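Local coordinates for KmHsv2 (Kluyveromyces marxianus, PDB 3VU4), which probably binds phosphoinositides at membranes as a seven-bladed beta-propeller of the PROPPIN family, related to the autophagy protein Atg18, at residues V244-V258 with G308-V320. Residues are numbered along the deposited sequence; the frame is centred on the assembly and turned at random.
Sequences VDMKWSTDGSKLAVV and GCKIAWISESSLV
Trp313 lies between the two blades with Ser249 over one face of its indole and Leu319 CD2 over the centre of the opposite face. Ser249 CB makes a CH-pi contact, 3.6 Å from the centroid of the six-membered ring, while Ala256 CB approaches Trp313 NE1 obliquely at 3.4 Å. CG of Trp313 stands anti to the carbonyl carbon (chi1 -69°), which places the indole against Ser249. Trp313 NE1 donates to Lys247 O at 3.0 Å in a bent bond, from well above the carbonyl plane; the same oxygen also accepts from Ala256 N.

Further along, the Asp245 and Ile311 side chains lie alongside each other, pointing opposite ways. Asp245 OD2 receives Ile311 N at 2.9 Å on its anti side and offers its syn lone pair to Lys247 NZ in a salt bridge. Kinked at its second and fourth torsions, Lys247 also donates from NZ to Ile311 O, at 2.7 Å. On strand 254-259, Val258 CG2 packs against Ile311 CG2 at 3.5 Å.

The innermost strands of two consecutive propeller blades, 243-248 and 310-313, run nearly parallel, joined by side-chain bonds and a water between Trp248 O and Trp313 N. Arg202, bridging to Asp245 OD1, extends the charge network to the preceding blade, and the two flanking cations probably stabilise the buried carboxylate in its ionised form.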
loop_
_atom_site.group_PDB
_atom_site.type_symbol
_atom_site.label_atom_id
_atom_site.label_comp_id
_atom_site.label_asym_id
_atom_site.label_seq_id
_atom_site.Cartn_x
_atom_site.Cartn_y
_atom_site.Cartn_z
ATOM N N VAL A 244 7.701 4.592 -6.191
ATOM C CA VAL A 244 6.382 4.421 -6.789
ATOM C C VAL A 244 5.484 3.708 -5.792
ATOM O O VAL A 244 4.294 4.000 -5.684
ATOM C CB VAL A 244 6.466 3.608 -8.102
ATOM C CG1 VAL A 244 5.082 3.327 -8.643
ATOM C CG2 VAL A 244 7.273 4.385 -9.126
ATOM N N ASP A 245 6.053 2.763 -5.058
ATOM C CA ASP A 245 5.276 2.060 -4.054
ATOM C C ASP A 245 6.184 1.421 -3.005
ATOM O O ASP A 245 7.365 1.149 -3.248
ATOM C CB ASP A 245 4.359 1.019 -4.700
ATOM C CG ASP A 245 3.190 0.636 -3.795
ATOM O OD1 ASP A 245 3.034 1.276 -2.730
ATOM O OD2 ASP A 245 2.426 -0.297 -4.152
ATOM N N MET A 246 5.609 1.202 -1.830
ATOM C CA MET A 246 6.326 0.640 -0.698
ATOM C C MET A 246 5.318 -0.178 0.087
ATOM O O MET A 246 4.277 0.339 0.485
ATOM C CB MET A 246 6.887 1.790 0.131
ATOM C CG MET A 246 7.458 1.417 1.455
ATOM S SD MET A 246 8.485 2.772 2.046
ATOM C CE MET A 246 7.242 3.987 2.499
ATOM N N LYS A 247 5.624 -1.459 0.282
ATOM C CA LYS A 247 4.735 -2.382 0.990
ATOM C C LYS A 247 5.487 -3.294 1.983
ATOM O O LYS A 247 6.672 -3.596 1.796
ATOM C CB LYS A 247 3.981 -3.213 -0.043
ATOM C CG LYS A 247 2.514 -2.880 -0.187
ATOM C CD LYS A 247 2.250 -1.394 -0.282
ATOM C CE LYS A 247 0.791 -1.122 -0.624
ATOM N NZ LYS A 247 0.411 -1.606 -1.993
ATOM N N TRP A 248 4.786 -3.725 3.034
ATOM C CA TRP A 248 5.354 -4.569 4.101
ATOM C C TRP A 248 5.069 -6.058 3.929
ATOM O O TRP A 248 3.982 -6.435 3.493
ATOM C CB TRP A 248 4.776 -4.171 5.465
ATOM C CG TRP A 248 5.171 -2.823 6.034
ATOM C CD1 TRP A 248 4.606 -1.606 5.756
ATOM C CD2 TRP A 248 6.128 -2.588 7.079
ATOM N NE1 TRP A 248 5.140 -0.634 6.569
ATOM C CE2 TRP A 248 6.079 -1.207 7.390
ATOM C CE3 TRP A 248 7.022 -3.413 7.780
ATOM C CZ2 TRP A 248 6.885 -0.631 8.386
ATOM C CZ3 TRP A 248 7.825 -2.845 8.765
ATOM C CH2 TRP A 248 7.752 -1.462 9.057
ATOM N N SER A 249 6.020 -6.913 4.291
ATOM C CA SER A 249 5.772 -8.352 4.184
ATOM C C SER A 249 4.746 -8.691 5.270
ATOM O O SER A 249 4.593 -7.953 6.241
ATOM C CB SER A 249 7.065 -9.155 4.364
ATOM O OG SER A 249 7.681 -8.887 5.610
ATOM N N THR A 250 4.042 -9.801 5.104
ATOM C CA THR A 250 2.988 -10.182 6.043
ATOM C C THR A 250 3.327 -10.250 7.536
ATOM O O THR A 250 2.472 -9.950 8.368
ATOM C CB THR A 250 2.321 -11.494 5.594
ATOM O OG1 THR A 250 3.308 -12.522 5.460
ATOM C CG2 THR A 250 1.638 -11.287 4.251
ATOM N N ASP A 251 4.555 -10.622 7.889
ATOM C CA ASP A 251 4.939 -10.671 9.305
ATOM C C ASP A 251 5.603 -9.364 9.771
ATOM O O ASP A 251 6.024 -9.249 10.927
ATOM C CB ASP A 251 5.888 -11.845 9.564
ATOM C CG ASP A 251 7.169 -11.749 8.757
ATOM O OD1 ASP A 251 7.426 -10.692 8.131
ATOM O OD2 ASP A 251 7.927 -12.736 8.748
ATOM N N GLY A 252 5.698 -8.389 8.869
ATOM C CA GLY A 252 6.298 -7.107 9.206
ATOM C C GLY A 252 7.817 -7.100 9.206
ATOM O O GLY A 252 8.445 -6.134 9.648
ATOM N N SER A 253 8.405 -8.177 8.701
ATOM C CA SER A 253 9.857 -8.339 8.643
ATOM C C SER A 253 10.594 -7.579 7.533
ATOM O O SER A 253 11.679 -7.052 7.748
ATOM C CB SER A 253 10.198 -9.827 8.511
ATOM O OG SER A 253 11.548 -9.992 8.096
ATOM N N LYS A 254 10.029 -7.553 6.334
ATOM C CA LYS A 254 10.679 -6.869 5.228
ATOM C C LYS A 254 9.828 -5.794 4.595
ATOM O O LYS A 254 8.599 -5.833 4.628
ATOM C CB LYS A 254 11.112 -7.878 4.170
ATOM C CG LYS A 254 12.221 -8.772 4.653
ATOM C CD LYS A 254 12.440 -9.939 3.732
ATOM C CE LYS A 254 13.310 -10.992 4.414
ATOM N NZ LYS A 254 12.662 -11.508 5.664
ATOM N N LEU A 255 10.511 -4.821 4.022
ATOM C CA LEU A 255 9.855 -3.709 3.366
ATOM C C LEU A 255 10.317 -3.700 1.904
ATOM O O LEU A 255 11.522 -3.700 1.634
ATOM C CB LEU A 255 10.265 -2.421 4.069
ATOM C CG LEU A 255 9.547 -1.121 3.768
ATOM C CD1 LEU A 255 8.064 -1.289 4.011
ATOM C CD2 LEU A 255 10.123 -0.046 4.659
ATOM N N ALA A 256 9.366 -3.733 0.970
ATOM C CA ALA A 256 9.706 -3.700 -0.456
ATOM C C ALA A 256 9.423 -2.317 -1.009
ATOM O O ALA A 256 8.409 -1.699 -0.683
ATOM C CB ALA A 256 8.909 -4.745 -1.239
ATOM N N VAL A 257 10.337 -1.833 -1.834
ATOM C CA VAL A 257 10.193 -0.530 -2.463
ATOM C C VAL A 257 10.458 -0.665 -3.962
ATOM O O VAL A 257 11.391 -1.362 -4.376
ATOM C CB VAL A 257 11.198 0.499 -1.877
ATOM C CG1 VAL A 257 11.112 1.826 -2.640
ATOM C CG2 VAL A 257 10.909 0.728 -0.413
ATOM N N VAL A 258 9.629 -0.014 -4.770
ATOM C CA VAL A 258 9.819 -0.020 -6.213
ATOM C C VAL A 258 10.011 1.437 -6.607
ATOM O O VAL A 258 9.205 2.283 -6.228
ATOM C CB VAL A 258 8.588 -0.568 -6.962
ATOM C CG1 VAL A 258 8.811 -0.476 -8.463
ATOM C CG2 VAL A 258 8.344 -1.997 -6.586
ATOM N N GLY A 308 2.769 3.007 -14.068
ATOM C CA GLY A 308 3.247 2.868 -12.709
ATOM C C GLY A 308 2.993 1.439 -12.291
ATOM O O GLY A 308 2.978 0.548 -13.140
ATOM N N CYS A 309 2.805 1.208 -10.998
ATOM C CA CYS A 309 2.508 -0.130 -10.514
ATOM C C CYS A 309 2.194 -0.077 -9.037
ATOM O O CYS A 309 2.347 0.968 -8.399
ATOM C CB CYS A 309 3.684 -1.094 -10.762
ATOM S SG CYS A 309 5.215 -0.775 -9.824
ATOM N N LYS A 310 1.731 -1.208 -8.513
ATOM C CA LYS A 310 1.406 -1.350 -7.096
ATOM C C LYS A 310 1.890 -2.722 -6.703
ATOM O O LYS A 310 1.752 -3.671 -7.475
ATOM C CB LYS A 310 -0.103 -1.230 -6.849
ATOM C CG LYS A 310 -0.596 0.181 -7.051
ATOM C CD LYS A 310 -2.003 0.420 -6.554
ATOM C CE LYS A 310 -2.354 1.885 -6.793
ATOM N NZ LYS A 310 -3.733 2.244 -6.384
ATOM N N ILE A 311 2.479 -2.828 -5.520
ATOM C CA ILE A 311 2.983 -4.114 -5.070
ATOM C C ILE A 311 2.269 -4.562 -3.806
ATOM O O ILE A 311 1.615 -3.769 -3.127
ATOM C CB ILE A 311 4.512 -4.054 -4.841
ATOM C CG1 ILE A 311 4.853 -3.154 -3.657
ATOM C CG2 ILE A 311 5.192 -3.468 -6.081
ATOM C CD1 ILE A 311 6.336 -2.856 -3.531
ATOM N N ALA A 312 2.376 -5.847 -3.506
ATOM C CA ALA A 312 1.739 -6.390 -2.319
ATOM C C ALA A 312 2.370 -7.722 -1.960
ATOM O O ALA A 312 2.542 -8.596 -2.817
ATOM C CB ALA A 312 0.245 -6.562 -2.556
ATOM N N TRP A 313 2.745 -7.870 -0.696
ATOM C CA TRP A 313 3.328 -9.130 -0.256
ATOM C C TRP A 313 2.165 -10.084 -0.082
ATOM O O TRP A 313 1.082 -9.681 0.334
ATOM C CB TRP A 313 4.074 -8.965 1.066
ATOM C CG TRP A 313 5.329 -8.155 0.953
ATOM C CD1 TRP A 313 5.428 -6.793 0.899
ATOM C CD2 TRP A 313 6.670 -8.656 0.916
ATOM N NE1 TRP A 313 6.747 -6.416 0.840
ATOM C CE2 TRP A 313 7.530 -7.539 0.849
ATOM C CE3 TRP A 313 7.228 -9.939 0.940
ATOM C CZ2 TRP A 313 8.923 -7.669 0.805
ATOM C CZ3 TRP A 313 8.612 -10.068 0.898
ATOM C CH2 TRP A 313 9.443 -8.938 0.830
ATOM N N ILE A 314 2.374 -11.343 -0.433
ATOM C CA ILE A 314 1.321 -12.336 -0.305
ATOM C C ILE A 314 1.765 -13.399 0.684
ATOM O O ILE A 314 1.063 -14.378 0.916
ATOM C CB ILE A 314 0.997 -12.995 -1.667
ATOM C CG1 ILE A 314 2.238 -13.676 -2.242
ATOM C CG2 ILE A 314 0.487 -11.948 -2.628
ATOM C CD1 ILE A 314 1.950 -14.531 -3.466
ATOM N N SER A 315 2.943 -13.190 1.261
ATOM C CA SER A 315 3.510 -14.108 2.234
ATOM C C SER A 315 4.717 -13.426 2.844
ATOM O O SER A 315 4.943 -12.237 2.629
ATOM C CB SER A 315 3.951 -15.399 1.565
ATOM O OG SER A 315 5.267 -15.278 1.068
ATOM N N GLU A 316 5.503 -14.180 3.598
ATOM C CA GLU A 316 6.679 -13.612 4.234
ATOM C C GLU A 316 7.833 -13.510 3.257
ATOM O O GLU A 316 8.769 -12.735 3.474
ATOM C CB GLU A 316 7.080 -14.459 5.442
ATOM C CG GLU A 316 6.040 -14.432 6.548
ATOM C CD GLU A 316 6.427 -15.249 7.770
ATOM O OE1 GLU A 316 5.652 -15.232 8.754
ATOM O OE2 GLU A 316 7.495 -15.906 7.753
ATOM N N SER A 317 7.757 -14.277 2.174
ATOM C CA SER A 317 8.821 -14.273 1.179
ATOM C C SER A 317 8.386 -13.946 -0.258
ATOM O O SER A 317 9.235 -13.723 -1.121
ATOM C CB SER A 317 9.532 -15.626 1.188
ATOM O OG SER A 317 8.639 -16.653 0.794
ATOM N N SER A 318 7.081 -13.927 -0.521
ATOM C CA SER A 318 6.595 -13.627 -1.870
ATOM C C SER A 318 5.744 -12.370 -1.960
ATOM O O SER A 318 5.035 -12.020 -1.017
ATOM C CB SER A 318 5.790 -14.802 -2.428
ATOM O OG SER A 318 6.649 -15.893 -2.693
ATOM N N LEU A 319 5.821 -11.697 -3.105
ATOM C CA LEU A 319 5.038 -10.498 -3.334
ATOM C C LEU A 319 4.655 -10.404 -4.807
ATOM O O LEU A 319 5.281 -11.026 -5.669
ATOM C CB LEU A 319 5.824 -9.259 -2.897
ATOM C CG LEU A 319 7.120 -8.929 -3.627
ATOM C CD1 LEU A 319 6.799 -8.071 -4.824
ATOM C CD2 LEU A 319 8.075 -8.184 -2.699
ATOM N N VAL A 320 3.602 -9.646 -5.088
ATOM C CA VAL A 320 3.143 -9.474 -6.455
ATOM C C VAL A 320 3.287 -8.027 -6.891
ATOM O O VAL A 320 3.275 -7.100 -6.075
ATOM C CB VAL A 320 1.652 -9.871 -6.633
ATOM C CG1 VAL A 320 1.457 -11.330 -6.353
ATOM C CG2 VAL A 320 0.776 -9.031 -5.729
HETATM O O HOH W 1 1.697 -5.692 1.413
HETATM O O HOH W 2 9.391 -11.022 5.452
#